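Aggregative adherence fimbrial subunit AggA (Escherichia coli O104:H4 str. C227-11, PDB 4PH8) forms the repeating major subunit of aggregative adherence fimbriae type I, which probably attach the bacterium to host surfaces through ligands such as fibronectin. Local coordinates at residues 15-21 / 37-43; 50-56 / 96-101; 78-83 / 108-114. All blocks are in the same frame, centred on the assembly; numbering follows the deposited sequence.

In the fold
From the N terminus the chain lays down strand 17-20, runs through the short strand 24-26, which pairs parallel with 141-155, and comes back along strand 34-41, so interaction 1 closes the first loop before the short helix 44-49. Interactions 2 and 3 begin later and cross: 50-56 is followed by 78-83, then 96-101 meets the former and 108-114 the latter. Neither nests inside the other. Interactions 1 and 3 share one layer of the β-sandwich, because strand 34-41 pairs with 17-20 along one edge and with 108-114 along the other. Interaction 2 belongs to the facing layer, and Val53, Leu55 and Ile97 reach from it into the core, against residues of the other two contacts.

Interaction 1: residues 15-21 / 37-43; sequences PVTITTT and SAKVTTS
Lys39 lies alongside Thr19, its partner in a hydrogen-bonded pair of two antiparallel strands, both side chains on the face that also carries Thr17 and Thr41. CB of Lys39 starts 3.8 Å from Thr19 OG1, and CG, set anti to the backbone N (chi1 159°), runs outward beside it. Bends at chi3 and chi4 then fold the chain back: CE returns to within 3.2 Å of the same OG1, and NZ donates to it at 2.7 Å. The ammonium also donates to water 1, which in turn donates a hydrogen bond to Thr17 O at 2.9 Å. One lysine therefore links two residues of strand 17-20, at a hydroxyl and through water at a carbonyl.

Hydroxyls also tie both ends of the pairing. Thr42 OG1 donates to Pro15 O at 2.6 Å in the carbonyl plane, its side chain crossing the proline about at a right angle. At the far end Thr21 OG1 accepts from Ser37 N at 2.8 Å, while Thr21 N donates to Ser37 O, so the ladder ends in a side-chain acceptor.

On the opposite face Ile18 and Val40 form a non-hydrogen-bonded pair, next to Thr20 and Ala38. Val40 CG2 packs on Leu55 CD1 across the sandwich. The disulfide Cys14-Cys46 joins the chain just outside this antiparallel pairing. Val16 and Ile18 also touch Thr147 of strand 141-155, Val16 and Val40 pack on Ala132 of strand 124-138, and strand 108-114 takes the other edge of 34-41.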
# COMPACT_ATOMS: atom_id res chain seq x y z
N PRO A 15 -8.84 -0.41 14.14
CA PRO A 15 -9.08 0.16 12.82
C PRO A 15 -7.87 -0.05 11.92
O PRO A 15 -6.74 -0.16 12.40
CB PRO A 15 -9.24 1.64 13.10
CG PRO A 15 -8.55 1.87 14.38
CD PRO A 15 -8.59 0.61 15.17
N VAL A 16 -8.13 -0.09 10.62
CA VAL A 16 -7.05 -0.04 9.63
C VAL A 16 -7.24 1.26 8.85
O VAL A 16 -8.22 1.45 8.17
CB VAL A 16 -6.97 -1.30 8.73
CG1 VAL A 16 -8.32 -1.73 8.22
CG2 VAL A 16 -5.96 -1.10 7.60
N THR A 17 -6.29 2.16 9.04
CA THR A 17 -6.39 3.53 8.58
C THR A 17 -5.33 3.72 7.50
O THR A 17 -4.14 3.78 7.80
CB THR A 17 -6.16 4.49 9.76
OG1 THR A 17 -7.05 4.13 10.84
CG2 THR A 17 -6.41 5.92 9.36
N ILE A 18 -5.78 3.79 6.26
CA ILE A 18 -4.89 3.98 5.10
C ILE A 18 -5.16 5.32 4.45
O ILE A 18 -6.32 5.73 4.28
CB ILE A 18 -4.99 2.83 4.06
CG1 ILE A 18 -4.14 3.10 2.81
CG2 ILE A 18 -6.43 2.57 3.64
CD1 ILE A 18 -3.92 1.88 1.94
N THR A 19 -4.10 6.02 4.10
CA THR A 19 -4.19 7.13 3.16
C THR A 19 -3.25 6.88 1.99
O THR A 19 -2.26 6.14 2.11
CB THR A 19 -3.85 8.47 3.83
OG1 THR A 19 -2.48 8.46 4.25
CG2 THR A 19 -4.74 8.73 5.04
N THR A 20 -3.57 7.51 0.87
CA THR A 20 -2.71 7.46 -0.30
C THR A 20 -2.52 8.84 -0.90
O THR A 20 -3.24 9.79 -0.57
CB THR A 20 -3.32 6.60 -1.40
OG1 THR A 20 -4.47 7.27 -1.95
CG2 THR A 20 -3.73 5.25 -0.87
N THR A 21 -1.59 8.92 -1.84
CA THR A 21 -1.44 10.08 -2.71
C THR A 21 -2.79 10.43 -3.34
O THR A 21 -3.53 9.53 -3.77
CB THR A 21 -0.44 9.76 -3.81
OG1 THR A 21 0.77 9.26 -3.24
CG2 THR A 21 -0.10 10.98 -4.69
N SER A 37 2.24 6.85 -3.11
CA SER A 37 2.56 6.31 -1.82
C SER A 37 1.33 6.07 -1.00
O SER A 37 0.25 6.61 -1.28
CB SER A 37 3.51 7.22 -1.09
OG SER A 37 2.94 8.47 -0.84
N ALA A 38 1.50 5.18 -0.03
CA ALA A 38 0.45 4.77 0.88
C ALA A 38 1.02 4.73 2.30
O ALA A 38 2.22 4.49 2.50
CB ALA A 38 -0.10 3.41 0.49
N LYS A 39 0.15 4.94 3.26
CA LYS A 39 0.51 4.97 4.66
C LYS A 39 -0.59 4.27 5.43
O LYS A 39 -1.77 4.47 5.15
CB LYS A 39 0.66 6.45 5.09
CG LYS A 39 0.56 6.76 6.56
CD LYS A 39 0.83 8.23 6.87
CE LYS A 39 -0.23 9.22 6.39
NZ LYS A 39 -1.62 8.95 6.78
N VAL A 40 -0.20 3.42 6.38
CA VAL A 40 -1.16 2.63 7.16
C VAL A 40 -0.86 2.79 8.65
O VAL A 40 0.29 2.77 9.07
CB VAL A 40 -1.13 1.12 6.77
CG1 VAL A 40 -2.28 0.39 7.46
CG2 VAL A 40 -1.22 0.95 5.27
N THR A 41 -1.91 2.95 9.44
CA THR A 41 -1.74 3.03 10.88
C THR A 41 -2.98 2.42 11.52
O THR A 41 -3.88 1.92 10.83
CB THR A 41 -1.49 4.48 11.35
OG1 THR A 41 -1.03 4.49 12.72
CG2 THR A 41 -2.72 5.35 11.18
N THR A 42 -3.00 2.44 12.84
CA THR A 42 -4.16 2.01 13.59
C THR A 42 -4.23 2.85 14.87
O THR A 42 -3.46 3.80 15.03
CB THR A 42 -4.09 0.48 13.86
OG1 THR A 42 -5.29 0.06 14.52
CG2 THR A 42 -2.90 0.14 14.73
N SER A 43 -5.15 2.52 15.78
CA SER A 43 -5.37 3.34 16.98
C SER A 43 -4.21 3.24 17.98
O SER A 43 -3.44 2.27 18.00
CB SER A 43 -6.66 2.92 17.67
OG SER A 43 -6.50 1.62 18.22
O HOH W 1 -2.71 6.35 7.77

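Interaction 2: residues 50-56 / 96-101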
# COMPACT_ATOMS: atom_id res chain seq x y z
N GLY A 50 0.20 -4.19 20.40
CA GLY A 50 1.15 -4.93 19.56
C GLY A 50 0.74 -5.18 18.11
O GLY A 50 1.24 -6.11 17.47
N ALA A 51 -0.14 -4.34 17.59
CA ALA A 51 -0.71 -4.52 16.24
C ALA A 51 0.33 -4.49 15.15
O ALA A 51 1.29 -3.72 15.22
CB ALA A 51 -1.71 -3.40 15.96
N LYS A 52 0.08 -5.28 14.11
CA LYS A 52 0.94 -5.35 12.95
C LYS A 52 0.08 -4.92 11.78
O LYS A 52 -1.02 -5.42 11.60
CB LYS A 52 1.47 -6.79 12.77
CG LYS A 52 2.18 -7.07 11.45
CD LYS A 52 2.50 -8.55 11.25
CE LYS A 52 3.43 -9.08 12.33
NZ LYS A 52 3.77 -10.50 12.06
N VAL A 53 0.59 -3.97 11.00
CA VAL A 53 -0.14 -3.51 9.84
C VAL A 53 0.50 -4.05 8.57
O VAL A 53 1.67 -4.42 8.55
CB VAL A 53 -0.28 -1.98 9.80
CG1 VAL A 53 -1.19 -1.51 10.91
CG2 VAL A 53 1.07 -1.27 9.85
N TRP A 54 -0.32 -4.10 7.52
CA TRP A 54 0.04 -4.71 6.26
C TRP A 54 -0.40 -3.83 5.12
O TRP A 54 -1.38 -3.09 5.23
CB TRP A 54 -0.67 -6.05 6.09
CG TRP A 54 -0.31 -7.07 7.10
CD1 TRP A 54 -0.80 -7.18 8.36
CD2 TRP A 54 0.59 -8.16 6.91
NE1 TRP A 54 -0.24 -8.28 8.99
CE2 TRP A 54 0.61 -8.90 8.12
CE3 TRP A 54 1.39 -8.59 5.85
CZ2 TRP A 54 1.41 -10.03 8.30
CZ3 TRP A 54 2.18 -9.71 6.02
CH2 TRP A 54 2.18 -10.42 7.24
N LEU A 55 0.34 -3.96 4.02
CA LEU A 55 0.05 -3.29 2.78
C LEU A 55 0.43 -4.23 1.65
O LEU A 55 1.48 -4.87 1.70
CB LEU A 55 0.87 -2.02 2.72
CG LEU A 55 0.62 -0.93 1.73
CD1 LEU A 55 -0.84 -0.49 1.70
CD2 LEU A 55 1.51 0.25 2.09
N TRP A 56 -0.43 -4.33 0.65
CA TRP A 56 -0.13 -5.17 -0.50
C TRP A 56 -0.92 -4.75 -1.72
O TRP A 56 -1.95 -4.10 -1.61
CB TRP A 56 -0.33 -6.67 -0.20
CG TRP A 56 -1.75 -7.17 0.01
CD1 TRP A 56 -2.53 -7.82 -0.91
CD2 TRP A 56 -2.52 -7.12 1.22
NE1 TRP A 56 -3.74 -8.15 -0.35
CE2 TRP A 56 -3.76 -7.74 0.96
CE3 TRP A 56 -2.29 -6.60 2.50
CZ2 TRP A 56 -4.77 -7.85 1.92
CZ3 TRP A 56 -3.29 -6.72 3.45
CH2 TRP A 56 -4.52 -7.34 3.15
N LYS A 96 4.50 -8.35 -0.39
CA LYS A 96 3.59 -7.98 0.70
C LYS A 96 4.40 -7.40 1.86
O LYS A 96 5.47 -7.88 2.19
CB LYS A 96 2.75 -9.18 1.14
CG LYS A 96 1.82 -8.92 2.31
CD LYS A 96 0.89 -10.10 2.55
CE LYS A 96 -0.22 -10.17 1.54
NZ LYS A 96 -1.00 -11.43 1.71
N ILE A 97 3.89 -6.32 2.45
CA ILE A 97 4.64 -5.57 3.46
C ILE A 97 3.94 -5.65 4.80
O ILE A 97 2.72 -5.56 4.85
CB ILE A 97 4.66 -4.08 3.06
CG1 ILE A 97 5.15 -3.93 1.62
CG2 ILE A 97 5.49 -3.27 4.05
CD1 ILE A 97 4.64 -2.67 0.94
N TYR A 98 4.71 -5.79 5.87
CA TYR A 98 4.16 -5.66 7.21
C TYR A 98 5.05 -4.81 8.07
O TYR A 98 6.22 -4.55 7.75
CB TYR A 98 3.98 -7.04 7.86
CG TYR A 98 5.26 -7.80 8.05
CD1 TYR A 98 5.75 -8.62 7.04
CD2 TYR A 98 5.99 -7.70 9.23
CE1 TYR A 98 6.94 -9.31 7.19
CE2 TYR A 98 7.19 -8.38 9.38
CZ TYR A 98 7.65 -9.19 8.37
OH TYR A 98 8.83 -9.87 8.54
N LYS A 99 4.48 -4.37 9.18
CA LYS A 99 5.23 -3.63 10.18
C LYS A 99 4.55 -3.74 11.53
O LYS A 99 3.37 -3.47 11.63
CB LYS A 99 5.33 -2.17 9.80
CG LYS A 99 6.18 -1.34 10.75
CD LYS A 99 6.36 0.06 10.18
CE LYS A 99 7.20 0.95 11.08
NZ LYS A 99 7.54 2.25 10.44
N LYS A 100 5.32 -4.13 12.54
CA LYS A 100 4.87 -4.09 13.92
C LYS A 100 5.04 -2.64 14.39
O LYS A 100 6.15 -2.14 14.51
CB LYS A 100 5.69 -5.08 14.77
CG LYS A 100 5.61 -4.88 16.27
CD LYS A 100 4.22 -5.12 16.83
CE LYS A 100 4.28 -5.70 18.24
NZ LYS A 100 4.23 -7.19 18.24
N LEU A 101 3.92 -1.98 14.63
CA LEU A 101 3.94 -0.58 15.02
C LEU A 101 4.32 -0.43 16.49
O LEU A 101 4.11 -1.35 17.29
CB LEU A 101 2.57 0.04 14.77
CG LEU A 101 2.11 0.00 13.31
CD1 LEU A 101 0.73 0.65 13.23
CD2 LEU A 101 3.09 0.70 12.38
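Lys96 lies along Trp56 and brings its charged end over the indole. A bend at chi3 (-76°) lifts CE over the five-membered ring, and NZ sits 4.5 Å from that ring's centroid, almost on the normal, a cation-pi contact. Farther back in the same chain, Lys96 CG meets the edge of the other tryptophan, 3.6 Å from Trp54 CE3, so the aliphatic part touches both indoles.

Ile97 makes the hydrogen-bonded pair with Leu55: Ile97 N donates to Leu55 O, Leu55 N to Ile97 O. Its side chain faces the interior with Leu55 and Val53. Tyr98 returns to the outer face, where its CB stands 3.5 Å from the centroid of the Trp54 six-membered ring, a CH-pi contact over the face. The phenol ring carries on past the indole with the two planes at 46°, and Lys52 CD comes within 4.1 Å of Tyr98 CD2.

Lys99 exchanges two backbone bonds with Val53, while its extended chain leads inward, where NZ donates to Phe107 O and Asn105 OD1 and makes a salt bridge with Asp83 OD1. Lys100 folds back toward Gly50, CE lying 3.2 Å from Gly50 O. Leu101 N then donates to Ala51 O, and Leu101 CD1 touches Val53 CG1 at 3.7 Å, the two side chains roughly perpendicular.

Gly50 ends helix 44-49 in a Schellman motif, and strand 52-68 starts two residues on. That strand lies between 97-100 and 124-138, paired antiparallel with both, while Val53, Leu55 and Ile97 pack on Leu108 and Ala110 of strand 108-114.

Interaction 3: residues 78-83 / 108-114; sequences LNPSID and LNASVSV
The Asp83 carboxylate meets the backbone of Asn109 through one oxygen: OD2 accepts Asn109 N on its anti lone pair, at 2.8 Å and with an N-H...O angle of 167°. The bond closes one end of an antiparallel pairing in one layer of the immunoglobulin-like β-sandwich expected of fimbrial subunits. Strand 34-41 pairs along the far edge of 108-114. OD1, at the other end of the carboxylate, takes Lys99 NZ and Gly85 N, so both oxygens are gripped and the rotation of the group is probably fixed. With CG between the backbone N and the carbonyl carbon (chi1 73°), the carboxylate reaches across to the Asn109 backbone, and OD2 takes the acceptor role of a strand carbonyl while Asp83 N donates to Asn109 O. Asn109 ND2 donates to water 3.

Ser81 and Ser111 exchange two nearly straight backbone bonds, both 2.8 Å long. In the next pair Ile82 CG2 rests 3.9 Å from Ala110 CB on the inner face, close to Ile97 of strand 97-100.

Back from Pro80 toward Asn79, direct backbone bonding gives way to a water link: water 2 donates to Asn79 O and accepts from Ser113 N. Leu78 points toward Val112, and its CD1 sits 3.7 Å from Val112 CG2 and 3.8 Å from Val114 CG2.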
# COMPACT_ATOMS: atom_id res chain seq x y z
N LEU A 78 4.54 -2.79 -10.24
CA LEU A 78 5.51 -1.92 -9.59
C LEU A 78 5.97 -2.54 -8.28
O LEU A 78 5.17 -3.05 -7.48
CB LEU A 78 4.91 -0.54 -9.35
CG LEU A 78 4.36 0.17 -10.60
CD1 LEU A 78 3.62 1.44 -10.24
CD2 LEU A 78 5.49 0.49 -11.57
N ASN A 79 7.28 -2.51 -8.06
CA ASN A 79 7.86 -3.04 -6.84
C ASN A 79 7.96 -1.93 -5.79
O ASN A 79 8.58 -0.89 -6.05
CB ASN A 79 9.24 -3.61 -7.12
CG ASN A 79 9.75 -4.48 -5.98
OD1 ASN A 79 8.98 -5.17 -5.29
ND2 ASN A 79 11.05 -4.48 -5.80
N PRO A 80 7.35 -2.14 -4.62
CA PRO A 80 7.38 -1.08 -3.61
C PRO A 80 8.72 -0.89 -2.91
O PRO A 80 9.51 -1.82 -2.76
CB PRO A 80 6.33 -1.50 -2.58
CG PRO A 80 5.98 -2.90 -2.89
CD PRO A 80 6.47 -3.26 -4.25
N SER A 81 8.91 0.35 -2.46
CA SER A 81 9.88 0.70 -1.44
C SER A 81 9.14 0.99 -0.15
O SER A 81 8.03 1.52 -0.18
CB SER A 81 10.66 1.92 -1.88
OG SER A 81 11.39 1.59 -3.04
N ILE A 82 9.75 0.64 0.97
CA ILE A 82 9.11 0.69 2.27
C ILE A 82 10.01 1.38 3.28
O ILE A 82 11.25 1.46 3.10
CB ILE A 82 8.68 -0.72 2.74
CG1 ILE A 82 9.89 -1.61 3.04
CG2 ILE A 82 7.75 -1.33 1.71
CD1 ILE A 82 9.51 -3.01 3.54
N ASP A 83 9.40 1.90 4.34
CA ASP A 83 10.19 2.57 5.36
C ASP A 83 11.14 1.60 6.09
O ASP A 83 11.01 0.37 6.02
CB ASP A 83 9.30 3.38 6.32
CG ASP A 83 8.51 2.52 7.30
OD1 ASP A 83 9.15 1.83 8.11
OD2 ASP A 83 7.25 2.59 7.31
N LEU A 108 3.24 2.65 8.87
CA LEU A 108 3.87 1.96 7.77
C LEU A 108 3.75 2.84 6.54
O LEU A 108 2.64 3.22 6.16
CB LEU A 108 3.14 0.65 7.51
CG LEU A 108 3.53 -0.17 6.27
CD1 LEU A 108 5.02 -0.41 6.21
CD2 LEU A 108 2.78 -1.49 6.29
N ASN A 109 4.88 3.17 5.92
CA ASN A 109 4.90 3.97 4.70
C ASN A 109 5.55 3.16 3.59
O ASN A 109 6.56 2.45 3.81
CB ASN A 109 5.66 5.30 4.92
CG ASN A 109 4.81 6.38 5.58
OD1 ASN A 109 3.95 6.97 4.93
ND2 ASN A 109 5.06 6.66 6.87
N ALA A 110 4.96 3.24 2.41
CA ALA A 110 5.49 2.59 1.21
C ALA A 110 5.18 3.43 -0.01
O ALA A 110 4.20 4.19 -0.05
CB ALA A 110 4.90 1.21 1.04
N SER A 111 6.04 3.28 -1.00
CA SER A 111 5.88 3.98 -2.27
C SER A 111 6.31 3.18 -3.50
O SER A 111 7.04 2.19 -3.40
CB SER A 111 6.65 5.29 -2.22
OG SER A 111 8.04 5.06 -2.22
N VAL A 112 5.78 3.58 -4.65
CA VAL A 112 6.23 3.09 -5.94
C VAL A 112 6.45 4.28 -6.83
O VAL A 112 6.05 5.41 -6.50
CB VAL A 112 5.25 2.09 -6.60
CG1 VAL A 112 5.16 0.80 -5.80
CG2 VAL A 112 3.86 2.71 -6.82
N SER A 113 7.06 4.04 -7.98
CA SER A 113 7.30 5.10 -8.95
C SER A 113 7.16 4.57 -10.36
O SER A 113 7.53 3.43 -10.65
CB SER A 113 8.70 5.68 -8.75
OG SER A 113 8.91 6.79 -9.61
N VAL A 114 6.56 5.39 -11.22
CA VAL A 114 6.55 5.12 -12.65
C VAL A 114 7.57 6.06 -13.29
O VAL A 114 7.51 7.28 -13.11
CB VAL A 114 5.16 5.32 -13.29
CG1 VAL A 114 5.26 5.28 -14.81
CG2 VAL A 114 4.19 4.25 -12.80
O HOH W 2 8.11 1.06 -8.05
O HOH W 3 7.07 5.25 8.60